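Local structure of restriction endonuclease (Mycobacterium sp., 4F0Q) at residues L151-F157 with F221-R227. The protein probably recognises methylated cytosine in DNA and cuts the duplex nearby, acting as a tetrameric, modification-dependent restriction endonuclease. Residues are numbered along the deposited sequence; the frame is centred on the assembly and turned at random.
Sequences LLAPPLF and FRWIDDR
The F157 ring meets the side chain of I224 obliquely, CE1 coming within 3.5 Å of I224 CD1. With CG anti to the carbonyl carbon (chi1 -83°), the phenyl group reaches the helix and enters an aromatic cluster: W223 CE3 sits at its edge, 3.9 Å from F157 CZ, while F157 CE2 lies over one face of the F221 ring, offset toward the rim. Both ring pairs are oblique, the planes of F157 and W223 meeting at 49°. P155 sets its CG 3.5 Å from W223 CZ2, and W245 meets the W223 ring edge-to-face. The contact packs helix 222-227 against the start of strand 156-166 and the loop before it, within the AspBHI-type N-terminal region, of the PUA-like clan; backbone hydrogen bonds pair P155 with I85 and F157 with I87, alongside strand 85-89. Farther along, the R227 guanidinium binds two loop carbonyls. NH1 donates to L151 O at 3.0 Å, nearly straight (160°) and in the guanidinium plane; NH2 reaches L152 O, also at 3.0 Å, but from above that carbonyl's plane and with a more bent geometry (136°). P155 CD packs over one guanidinium face, and further hydrogen bonds from NE to A83 O and NH2 to R82 O would restrict the group's rotation.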
loop_
_atom_site.group_PDB
_atom_site.type_symbol
_atom_site.label_atom_id
_atom_site.label_comp_id
_atom_site.label_asym_id
_atom_site.label_seq_id
_atom_site.Cartn_x
_atom_site.Cartn_y
_atom_site.Cartn_z
ATOM N N LEU A 151 11.044 -20.337 27.559
ATOM C CA LEU A 151 11.301 -20.045 28.966
ATOM C C LEU A 151 12.798 -19.919 29.226
ATOM O O LEU A 151 13.222 -19.213 30.140
ATOM C CB LEU A 151 10.713 -21.142 29.857
ATOM C CG LEU A 151 9.213 -21.092 30.149
ATOM C CD1 LEU A 151 8.742 -22.404 30.756
ATOM C CD2 LEU A 151 8.902 -19.936 31.080
ATOM N N LEU A 152 13.589 -20.607 28.408
ATOM C CA LEU A 152 15.039 -20.642 28.570
ATOM C C LEU A 152 15.730 -19.491 27.848
ATOM O O LEU A 152 16.888 -19.183 28.132
ATOM C CB LEU A 152 15.591 -21.969 28.051
ATOM C CG LEU A 152 15.058 -23.236 28.718
ATOM C CD1 LEU A 152 15.572 -24.471 27.996
ATOM C CD2 LEU A 152 15.457 -23.263 30.182
ATOM N N ALA A 153 15.019 -18.865 26.914
ATOM C CA ALA A 153 15.582 -17.797 26.091
ATOM C C ALA A 153 16.081 -16.616 26.916
ATOM O O ALA A 153 15.313 -15.997 27.653
ATOM C CB ALA A 153 14.563 -17.331 25.060
ATOM N N PRO A 154 17.379 -16.299 26.789
ATOM C CA PRO A 154 17.997 -15.180 27.506
ATOM C C PRO A 154 17.605 -13.828 26.916
ATOM O O PRO A 154 17.845 -13.582 25.734
ATOM C CB PRO A 154 19.494 -15.428 27.314
ATOM C CG PRO A 154 19.587 -16.192 26.040
ATOM C CD PRO A 154 18.356 -17.048 25.978
ATOM N N PRO A 155 16.997 -12.958 27.735
ATOM C CA PRO A 155 16.608 -11.606 27.318
ATOM C C PRO A 155 17.809 -10.787 26.860
ATOM O O PRO A 155 18.877 -10.876 27.461
ATOM C CB PRO A 155 16.022 -11.002 28.597
ATOM C CG PRO A 155 15.579 -12.173 29.400
ATOM C CD PRO A 155 16.576 -13.253 29.115
ATOM N N LEU A 156 17.630 -9.999 25.804
ATOM C CA LEU A 156 18.698 -9.133 25.317
ATOM C C LEU A 156 18.565 -7.718 25.871
ATOM O O LEU A 156 17.853 -6.882 25.313
ATOM C CB LEU A 156 18.733 -9.107 23.785
ATOM C CG LEU A 156 19.670 -10.105 23.098
ATOM C CD1 LEU A 156 19.254 -11.545 23.372
ATOM C CD2 LEU A 156 19.734 -9.838 21.602
ATOM N N PHE A 157 19.256 -7.464 26.978
ATOM C CA PHE A 157 19.270 -6.145 27.596
ATOM C C PHE A 157 20.207 -5.217 26.838
ATOM O O PHE A 157 21.424 -5.399 26.853
ATOM C CB PHE A 157 19.693 -6.243 29.063
ATOM C CG PHE A 157 18.574 -6.614 29.992
ATOM C CD1 PHE A 157 17.882 -7.803 29.826
ATOM C CD2 PHE A 157 18.218 -5.778 31.035
ATOM C CE1 PHE A 157 16.851 -8.144 30.680
ATOM C CE2 PHE A 157 17.190 -6.116 31.895
ATOM C CZ PHE A 157 16.507 -7.301 31.717
ATOM N N PHE A 221 14.946 -5.438 37.793
ATOM C CA PHE A 221 16.144 -6.265 37.692
ATOM C C PHE A 221 16.072 -7.534 38.536
ATOM O O PHE A 221 16.970 -8.374 38.480
ATOM C CB PHE A 221 17.400 -5.463 38.032
ATOM C CG PHE A 221 18.284 -5.205 36.849
ATOM C CD1 PHE A 221 19.108 -6.202 36.353
ATOM C CD2 PHE A 221 18.287 -3.970 36.225
ATOM C CE1 PHE A 221 19.920 -5.970 35.259
ATOM C CE2 PHE A 221 19.098 -3.731 35.131
ATOM C CZ PHE A 221 19.914 -4.732 34.647
ATOM N N ARG A 222 15.002 -7.675 39.314
ATOM C CA ARG A 222 14.769 -8.902 40.065
ATOM C C ARG A 222 14.415 -10.044 39.115
ATOM O O ARG A 222 14.517 -11.217 39.473
ATOM C CB ARG A 222 13.669 -8.702 41.109
ATOM C CG ARG A 222 14.054 -7.744 42.224
ATOM C CD ARG A 222 13.035 -7.759 43.350
ATOM N NE ARG A 222 11.723 -7.294 42.911
ATOM C CZ ARG A 222 10.662 -7.201 43.705
ATOM N NH1 ARG A 222 10.754 -7.546 44.982
ATOM N NH2 ARG A 222 9.506 -6.767 43.221
ATOM N N TRP A 223 13.996 -9.683 37.906
ATOM C CA TRP A 223 13.779 -10.637 36.827
ATOM C C TRP A 223 15.083 -11.377 36.548
ATOM O O TRP A 223 15.121 -12.611 36.487
ATOM C CB TRP A 223 13.324 -9.884 35.573
ATOM C CG TRP A 223 13.030 -10.742 34.378
ATOM C CD1 TRP A 223 12.783 -12.085 34.366
ATOM C CD2 TRP A 223 12.953 -10.308 33.014
ATOM N NE1 TRP A 223 12.556 -12.513 33.079
ATOM C CE2 TRP A 223 12.656 -11.441 32.231
ATOM C CE3 TRP A 223 13.107 -9.072 32.381
ATOM C CZ2 TRP A 223 12.507 -11.373 30.849
ATOM C CZ3 TRP A 223 12.961 -9.007 31.007
ATOM C CH2 TRP A 223 12.664 -10.150 30.256
ATOM N N ILE A 224 16.153 -10.605 36.391
ATOM C CA ILE A 224 17.477 -11.159 36.142
ATOM C C ILE A 224 17.987 -11.916 37.363
ATOM O O ILE A 224 18.631 -12.957 37.228
ATOM C CB ILE A 224 18.477 -10.057 35.735
ATOM C CG1 ILE A 224 17.985 -9.345 34.476
ATOM C CG2 ILE A 224 19.859 -10.639 35.496
ATOM C CD1 ILE A 224 17.716 -10.288 33.320
ATOM N N ASP A 225 17.687 -11.396 38.551
ATOM C CA ASP A 225 18.042 -12.069 39.797
ATOM C C ASP A 225 17.457 -13.473 39.820
ATOM O O ASP A 225 18.139 -14.433 40.173
ATOM C CB ASP A 225 17.530 -11.286 41.006
ATOM C CG ASP A 225 18.171 -9.921 41.137
ATOM O OD1 ASP A 225 19.141 -9.640 40.402
ATOM O OD2 ASP A 225 17.710 -9.129 41.988
ATOM N N ASP A 226 16.190 -13.582 39.434
ATOM C CA ASP A 226 15.515 -14.871 39.371
ATOM C C ASP A 226 16.114 -15.753 38.283
ATOM O O ASP A 226 16.333 -16.944 38.498
ATOM C CB ASP A 226 14.016 -14.687 39.135
ATOM C CG ASP A 226 13.336 -13.949 40.268
ATOM O OD1 ASP A 226 13.879 -13.957 41.392
ATOM O OD2 ASP A 226 12.258 -13.364 40.036
ATOM N N ARG A 227 16.380 -15.170 37.116
ATOM C CA ARG A 227 17.001 -15.924 36.030
ATOM C C ARG A 227 18.424 -16.372 36.374
ATOM O O ARG A 227 18.885 -17.412 35.904
ATOM C CB ARG A 227 16.984 -15.130 34.722
ATOM C CG ARG A 227 15.613 -15.050 34.069
ATOM C CD ARG A 227 15.714 -14.614 32.613
ATOM N NE ARG A 227 16.555 -15.517 31.829
ATOM C CZ ARG A 227 16.116 -16.624 31.238
ATOM N NH1 ARG A 227 14.842 -16.973 31.339
ATOM N NH2 ARG A 227 16.954 -17.385 30.547
#